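Local coordinates for protein methylxanthine N3-demethylase NdmB (Pseudomonas putida, PDB 6ICL) that catalyses the N3-demethylation of theobromine and related methylxanthines, releasing formaldehyde, as a Rieske non-heme iron oxygenase of caffeine degradation, at residues Lys30-His35 with Glu348-Ala353. Residues are numbered along the deposited sequence; the frame is centred on the assembly and turned at random.
Sequences KTYLRH and ELSLSA
Tyr32 lies with one ring face against helix 337-355, over the backbone of Ser350. The ring's CD1 comes 3.4 Å from Ser350 CA. Ser350 CB makes a CH-pi contact with the same ring, 3.9 Å from its centroid and 30° off the normal. Leu33 CD2 covers the opposite face near the rim. The torsion chi1 of 68° sets CG between the backbone N and the carbonyl carbon, which lays the ring along the helix.

Apolar contacts extend the patch. Tyr32 CD2 meets Leu349 CB at 3.7 Å, and the two side chains cross at about a right angle. Tyr32 CB packs on Ala353 CB at 3.6 Å.

No direct hydrogen bond joins the segments. A water accepts from Tyr32 N (3.1 Å) and donates to Ser350 O (2.6 Å). Tyr32 OH bonds to His346, one turn earlier on the helix, and Ser350 OG bonds to the carbonyl of Asp29. Replacing Tyr32 with an alanine would probably uncover Ser350 and leave His346 without its hydroxyl partner.

This is buried packing away from both iron sites. It joins the N-terminal turn leading into strand 37-42, at the edge of the Rieske-domain sheet, to a C-terminal helix of the oxygenase fold.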
ATOM      1  N   LYS A  30       5.415  18.983 -34.323  1.00 44.94           N
ATOM      2  CA  LYS A  30       6.320  19.279 -33.218  1.00 43.60           C
ATOM      3  C   LYS A  30       7.781  19.322 -33.636  1.00 42.82           C
ATOM      4  O   LYS A  30       8.657  19.457 -32.771  1.00 42.60           O
ATOM      5  CB  LYS A  30       6.135  18.254 -32.093  1.00 44.12           C
ATOM      6  CG  LYS A  30       4.712  18.145 -31.568  1.00 41.25           C
ATOM      7  CD  LYS A  30       4.255  19.447 -30.942  1.00 39.74           C
ATOM      8  CE  LYS A  30       2.904  19.241 -30.253  1.00 45.37           C
ATOM      9  NZ  LYS A  30       2.261  20.537 -29.847  1.00 42.39           N
ATOM     10  N   THR A  31       8.072  19.230 -34.935  1.00 42.96           N
ATOM     11  CA  THR A  31       9.464  19.158 -35.375  1.00 44.22           C
ATOM     12  C   THR A  31      10.263  20.352 -34.880  1.00 39.88           C
ATOM     13  O   THR A  31      11.436  20.208 -34.531  1.00 44.23           O
ATOM     14  CB  THR A  31       9.533  19.078 -36.906  1.00 45.24           C
ATOM     15  OG1 THR A  31       8.869  17.897 -37.349  1.00 46.14           O
ATOM     16  CG2 THR A  31      10.979  19.042 -37.395  1.00 43.19           C
ATOM     17  N   TYR A  32       9.634  21.536 -34.824  1.00 36.90           N
ATOM     18  CA  TYR A  32      10.338  22.746 -34.421  1.00 40.31           C
ATOM     19  C   TYR A  32      10.982  22.611 -33.051  1.00 42.32           C
ATOM     20  O   TYR A  32      12.063  23.173 -32.813  1.00 40.38           O
ATOM     21  CB  TYR A  32       9.385  23.952 -34.432  1.00 39.19           C
ATOM     22  CG  TYR A  32       8.248  24.025 -33.402  1.00 39.19           C
ATOM     23  CD1 TYR A  32       7.167  23.145 -33.433  1.00 40.99           C
ATOM     24  CD2 TYR A  32       8.221  25.048 -32.449  1.00 41.05           C
ATOM     25  CE1 TYR A  32       6.103  23.270 -32.515  1.00 39.02           C
ATOM     26  CE2 TYR A  32       7.169  25.181 -31.533  1.00 38.04           C
ATOM     27  CZ  TYR A  32       6.119  24.297 -31.569  1.00 39.92           C
ATOM     28  OH  TYR A  32       5.086  24.453 -30.659  1.00 37.97           O
ATOM     29  N   LEU A  33      10.327  21.897 -32.135  1.00 38.57           N
ATOM     30  CA  LEU A  33      10.822  21.818 -30.768  1.00 39.78           C
ATOM     31  C   LEU A  33      12.181  21.143 -30.707  1.00 34.82           C
ATOM     32  O   LEU A  33      12.960  21.431 -29.795  1.00 39.50           O
ATOM     33  CB  LEU A  33       9.808  21.080 -29.884  1.00 37.59           C
ATOM     34  CG  LEU A  33       8.427  21.735 -29.729  1.00 39.16           C
ATOM     35  CD1 LEU A  33       7.453  20.849 -28.919  1.00 35.50           C
ATOM     36  CD2 LEU A  33       8.561  23.084 -29.089  1.00 33.46           C
ATOM     37  N   ARG A  34      12.502  20.292 -31.677  1.00 37.35           N
ATOM     38  CA  ARG A  34      13.803  19.634 -31.679  1.00 43.99           C
ATOM     39  C   ARG A  34      14.979  20.597 -31.818  1.00 42.11           C
ATOM     40  O   ARG A  34      16.091  20.240 -31.424  1.00 38.23           O
ATOM     41  CB  ARG A  34      13.847  18.604 -32.796  1.00 45.99           C
ATOM     42  CG  ARG A  34      12.765  17.560 -32.646  1.00 47.88           C
ATOM     43  CD  ARG A  34      12.867  16.538 -33.747  1.00 50.05           C
ATOM     44  NE  ARG A  34      14.144  15.833 -33.710  1.00 58.89           N
ATOM     45  CZ  ARG A  34      14.333  14.693 -33.058  1.00 56.21           C
ATOM     46  NH1 ARG A  34      13.323  14.148 -32.394  1.00 54.30           N
ATOM     47  NH2 ARG A  34      15.524  14.097 -33.070  1.00 59.84           N
ATOM     48  N   HIS A  35      14.764  21.811 -32.338  1.00 42.61           N
ATOM     49  CA  HIS A  35      15.849  22.749 -32.639  1.00 42.56           C
ATOM     50  C   HIS A  35      16.179  23.687 -31.487  1.00 43.11           C
ATOM     51  O   HIS A  35      17.120  24.488 -31.602  1.00 41.45           O
ATOM     52  CB  HIS A  35      15.498  23.578 -33.882  1.00 47.01           C
ATOM     53  CG  HIS A  35      15.416  22.763 -35.134  1.00 47.03           C
ATOM     54  ND1 HIS A  35      14.239  22.215 -35.593  1.00 48.13           N
ATOM     55  CD2 HIS A  35      16.379  22.378 -36.009  1.00 45.62           C
ATOM     56  CE1 HIS A  35      14.477  21.531 -36.697  1.00 42.37           C
ATOM     57  NE2 HIS A  35      15.767  21.615 -36.970  1.00 44.83           N
ATOM     58  N   GLU A 348       3.837  29.799 -35.863  1.00 40.70           N
ATOM     59  CA  GLU A 348       4.713  30.207 -36.950  1.00 44.71           C
ATOM     60  C   GLU A 348       6.005  29.396 -36.944  1.00 46.66           C
ATOM     61  O   GLU A 348       6.478  28.953 -38.000  1.00 47.62           O
ATOM     62  CB  GLU A 348       4.991  31.704 -36.822  1.00 46.31           C
ATOM     63  CG  GLU A 348       6.049  32.261 -37.757  1.00 47.75           C
ATOM     64  CD  GLU A 348       6.334  33.721 -37.467  1.00 52.42           C
ATOM     65  OE1 GLU A 348       5.393  34.451 -37.052  1.00 51.34           O
ATOM     66  OE2 GLU A 348       7.507  34.128 -37.627  1.00 54.16           O
ATOM     67  N   LEU A 349       6.579  29.185 -35.751  1.00 46.93           N
ATOM     68  CA  LEU A 349       7.771  28.350 -35.617  1.00 47.22           C
ATOM     69  C   LEU A 349       7.498  26.922 -36.058  1.00 41.22           C
ATOM     70  O   LEU A 349       8.319  26.309 -36.751  1.00 46.15           O
ATOM     71  CB  LEU A 349       8.259  28.368 -34.172  1.00 43.77           C
ATOM     72  CG  LEU A 349       8.820  29.700 -33.718  1.00 42.88           C
ATOM     73  CD1 LEU A 349       8.811  29.777 -32.194  1.00 43.01           C
ATOM     74  CD2 LEU A 349      10.227  29.889 -34.263  1.00 41.51           C
ATOM     75  N   SER A 350       6.350  26.376 -35.668  1.00 39.94           N
ATOM     76  CA  SER A 350       5.996  25.022 -36.079  1.00 42.65           C
ATOM     77  C   SER A 350       5.935  24.899 -37.600  1.00 48.35           C
ATOM     78  O   SER A 350       6.385  23.899 -38.174  1.00 48.30           O
ATOM     79  CB  SER A 350       4.652  24.646 -35.456  1.00 39.85           C
ATOM     80  OG  SER A 350       4.157  23.435 -35.985  1.00 41.28           O
ATOM     81  N   LEU A 351       5.371  25.907 -38.269  1.00 48.82           N
ATOM     82  CA  LEU A 351       5.275  25.857 -39.727  1.00 47.84           C
ATOM     83  C   LEU A 351       6.622  26.132 -40.372  1.00 48.71           C
ATOM     84  O   LEU A 351       6.991  25.461 -41.342  1.00 52.23           O
ATOM     85  CB  LEU A 351       4.236  26.859 -40.218  1.00 48.04           C
ATOM     86  CG  LEU A 351       2.822  26.605 -39.722  1.00 45.96           C
ATOM     87  CD1 LEU A 351       1.964  27.843 -39.923  1.00 51.41           C
ATOM     88  CD2 LEU A 351       2.265  25.430 -40.469  1.00 53.32           C
ATOM     89  N   SER A 352       7.378  27.098 -39.832  1.00 45.69           N
ATOM     90  CA  SER A 352       8.664  27.458 -40.427  1.00 47.89           C
ATOM     91  C   SER A 352       9.623  26.281 -40.430  1.00 53.56           C
ATOM     92  O   SER A 352      10.396  26.095 -41.382  1.00 53.34           O
ATOM     93  CB  SER A 352       9.291  28.627 -39.675  1.00 51.26           C
ATOM     94  OG  SER A 352       8.479  29.772 -39.742  1.00 54.06           O
ATOM     95  N   ALA A 353       9.603  25.481 -39.365  1.00 50.51           N
ATOM     96  CA  ALA A 353      10.539  24.370 -39.283  1.00 48.71           C
ATOM     97  C   ALA A 353      10.229  23.333 -40.344  1.00 50.62           C
ATOM     98  O   ALA A 353      11.140  22.741 -40.926  1.00 50.65           O
ATOM     99  CB  ALA A 353      10.502  23.747 -37.886  1.00 46.95           C
TER
HETATM  100  O   HOH W   1       7.451  21.849 -36.963  1.00 38.63           O